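Local coordinates for protein alpha-Amylase (PDB 2B5D) that is named an alpha-amylase and belongs to glycoside hydrolase family 57, with a mostly helical C-terminal region, at residues Q153-V158 with H422-I427. Residues are numbered along the deposited sequence; the frame is centred on the assembly and turned at random.
Sequences QMYPEV and HLHEMI
A buried helix-to-helix contact between the family 57 part of the chain and the C-terminal helical region brings Y155 and V158, at the start of helix 156-174, against I427 and H424 of helix 418-436. I427 does most of the work. Both of its outer methyls come at the tyrosine from the same side: CG2 lies low down, 3.8 Å from Y155 CB, while CD1 sits over the face of the Y155 ring as a CH-pi contact, 4.3 Å from the centroid and 20° off the ring normal. That CD1 methyl is displaced toward the rim, and its nearest ring atom is Y155 CG, 4.0 Å from I427 CD1. V158, one turn further on, closes in on the same isoleucine, with V158 CB 4.0 Å from I427 CG2 and V158 CG1 4.1 Å from I427 CD1. The isoleucine is therefore shared between an aromatic face and an aliphatic branch.

H424 sends its ring out, at chi1 175°, to the hydroxyl end of Y155. The Y155 and H424 rings meet rim to rim, centroids 5.8 Å apart and planes at 72°, with neither over the other's face; which way round the imidazole sits is doubtful, so only this ring-to-ring placement counts. Y155 holds the N-cap position of helix 156-174, and its backbone O accepts from V158 N at 2.9 Å where the helix opens, both side chains being turned to I427. The tyrosine hydroxyl is hydrogen-bonded to L299 N and S298 OG of a second subunit, whose D300 also packs on Y155 and H424, making this contact part of the assembly interface. Within the chain, helix 443-458 closes the apolar side, its L456 touching both V158 and I427, while helix 473-496 packs against helix 418-436 through M426 and H422.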
loop_
_atom_site.group_PDB
_atom_site.type_symbol
_atom_site.label_atom_id
_atom_site.label_comp_id
_atom_site.label_asym_id
_atom_site.label_seq_id
_atom_site.Cartn_x
_atom_site.Cartn_y
_atom_site.Cartn_z
ATOM N N GLN A 153 -25.612 17.612 -12.970
ATOM C CA GLN A 153 -26.730 18.462 -13.403
ATOM C C GLN A 153 -26.364 19.418 -14.563
ATOM O O GLN A 153 -27.243 19.915 -15.269
ATOM C CB GLN A 153 -27.323 19.239 -12.250
ATOM C CG GLN A 153 -26.432 20.235 -11.606
ATOM C CD GLN A 153 -27.051 20.754 -10.314
ATOM O OE1 GLN A 153 -27.622 21.838 -10.280
ATOM N NE2 GLN A 153 -26.976 19.955 -9.261
ATOM N N MET A 154 -25.066 19.662 -14.722
ATOM C CA MET A 154 -24.605 20.491 -15.798
ATOM C C MET A 154 -24.473 19.737 -17.123
ATOM O O MET A 154 -24.115 20.322 -18.111
ATOM C CB MET A 154 -23.310 21.208 -15.425
ATOM C CG MET A 154 -23.013 22.296 -16.409
ATOM S SD MET A 154 -21.950 23.509 -15.673
ATOM C CE MET A 154 -21.752 24.605 -17.100
ATOM N N TYR A 155 -24.833 18.459 -17.131
ATOM C CA TYR A 155 -24.713 17.572 -18.260
ATOM C C TYR A 155 -26.045 16.883 -18.379
ATOM O O TYR A 155 -26.139 15.682 -18.143
ATOM C CB TYR A 155 -23.552 16.556 -18.027
ATOM C CG TYR A 155 -22.240 17.245 -17.636
ATOM C CD1 TYR A 155 -21.356 17.710 -18.611
ATOM C CD2 TYR A 155 -21.897 17.442 -16.283
ATOM C CE1 TYR A 155 -20.144 18.367 -18.265
ATOM C CE2 TYR A 155 -20.704 18.107 -15.913
ATOM C CZ TYR A 155 -19.812 18.547 -16.901
ATOM O OH TYR A 155 -18.628 19.206 -16.538
ATOM N N PRO A 156 -27.111 17.659 -18.718
ATOM C CA PRO A 156 -28.482 17.163 -18.825
ATOM C C PRO A 156 -28.600 15.947 -19.718
ATOM O O PRO A 156 -29.439 15.092 -19.440
ATOM C CB PRO A 156 -29.250 18.315 -19.458
ATOM C CG PRO A 156 -28.358 19.498 -19.559
ATOM C CD PRO A 156 -27.023 19.124 -18.935
ATOM N N GLU A 157 -27.773 15.846 -20.769
ATOM C CA GLU A 157 -27.796 14.656 -21.641
ATOM C C GLU A 157 -27.504 13.367 -20.855
ATOM O O GLU A 157 -28.153 12.315 -21.074
ATOM C CB GLU A 157 -26.783 14.781 -22.815
ATOM C CG GLU A 157 -26.920 16.027 -23.752
ATOM C CD GLU A 157 -26.356 17.278 -23.119
ATOM O OE1 GLU A 157 -26.209 18.269 -23.833
ATOM O OE2 GLU A 157 -26.065 17.306 -21.885
ATOM N N VAL A 158 -26.513 13.412 -19.958
ATOM C CA VAL A 158 -26.155 12.179 -19.228
ATOM C C VAL A 158 -27.188 11.874 -18.138
ATOM O O VAL A 158 -27.649 10.723 -17.947
ATOM C CB VAL A 158 -24.598 12.148 -18.777
ATOM C CG1 VAL A 158 -24.339 12.992 -17.542
ATOM C CG2 VAL A 158 -24.091 10.669 -18.620
ATOM N N HIS A 422 -11.744 13.667 -16.203
ATOM C CA HIS A 422 -11.990 12.579 -17.140
ATOM C C HIS A 422 -13.466 12.328 -17.394
ATOM O O HIS A 422 -13.855 12.037 -18.534
ATOM C CB HIS A 422 -11.267 11.283 -16.747
ATOM C CG HIS A 422 -9.861 11.229 -17.256
ATOM N ND1 HIS A 422 -8.782 11.648 -16.505
ATOM C CD2 HIS A 422 -9.365 10.886 -18.471
ATOM C CE1 HIS A 422 -7.680 11.554 -17.232
ATOM N NE2 HIS A 422 -8.005 11.080 -18.423
ATOM N N LEU A 423 -14.284 12.428 -16.348
ATOM C CA LEU A 423 -15.719 12.316 -16.522
ATOM C C LEU A 423 -16.281 13.437 -17.413
ATOM O O LEU A 423 -17.049 13.189 -18.328
ATOM C CB LEU A 423 -16.404 12.255 -15.166
ATOM C CG LEU A 423 -16.981 10.912 -14.645
ATOM C CD1 LEU A 423 -16.640 9.649 -15.421
ATOM C CD2 LEU A 423 -16.678 10.751 -13.173
ATOM N N HIS A 424 -15.858 14.662 -17.146
ATOM C CA HIS A 424 -16.181 15.794 -17.949
ATOM C C HIS A 424 -15.891 15.557 -19.445
ATOM O O HIS A 424 -16.816 15.674 -20.275
ATOM C CB HIS A 424 -15.423 17.009 -17.453
ATOM C CG HIS A 424 -15.612 18.206 -18.323
ATOM N ND1 HIS A 424 -14.680 18.606 -19.257
ATOM C CD2 HIS A 424 -16.656 19.056 -18.441
ATOM C CE1 HIS A 424 -15.127 19.681 -19.882
ATOM N NE2 HIS A 424 -16.329 19.965 -19.413
ATOM N N GLU A 425 -14.648 15.167 -19.785
ATOM C CA GLU A 425 -14.293 14.879 -21.182
ATOM C C GLU A 425 -15.055 13.691 -21.751
ATOM O O GLU A 425 -15.488 13.712 -22.909
ATOM C CB GLU A 425 -12.793 14.624 -21.330
ATOM C CG GLU A 425 -11.944 15.841 -21.250
ATOM C CD GLU A 425 -12.279 16.843 -22.332
ATOM O OE1 GLU A 425 -12.652 16.409 -23.477
ATOM O OE2 GLU A 425 -12.181 18.065 -22.019
ATOM N N MET A 426 -15.226 12.641 -20.962
ATOM C CA MET A 426 -16.001 11.496 -21.500
ATOM C C MET A 426 -17.455 11.834 -21.889
ATOM O O MET A 426 -17.969 11.280 -22.849
ATOM C CB MET A 426 -15.994 10.285 -20.566
ATOM C CG MET A 426 -14.605 9.723 -20.246
ATOM S SD MET A 426 -14.569 8.865 -18.651
ATOM C CE MET A 426 -15.744 7.498 -18.922
ATOM N N ILE A 427 -18.105 12.721 -21.125
ATOM C CA ILE A 427 -19.534 13.042 -21.338
ATOM C C ILE A 427 -19.602 13.911 -22.568
ATOM O O ILE A 427 -20.401 13.622 -23.452
ATOM C CB ILE A 427 -20.214 13.796 -20.099
ATOM C CG1 ILE A 427 -20.228 12.917 -18.838
ATOM C CG2 ILE A 427 -21.665 14.243 -20.404
ATOM C CD1 ILE A 427 -20.349 13.691 -17.573
#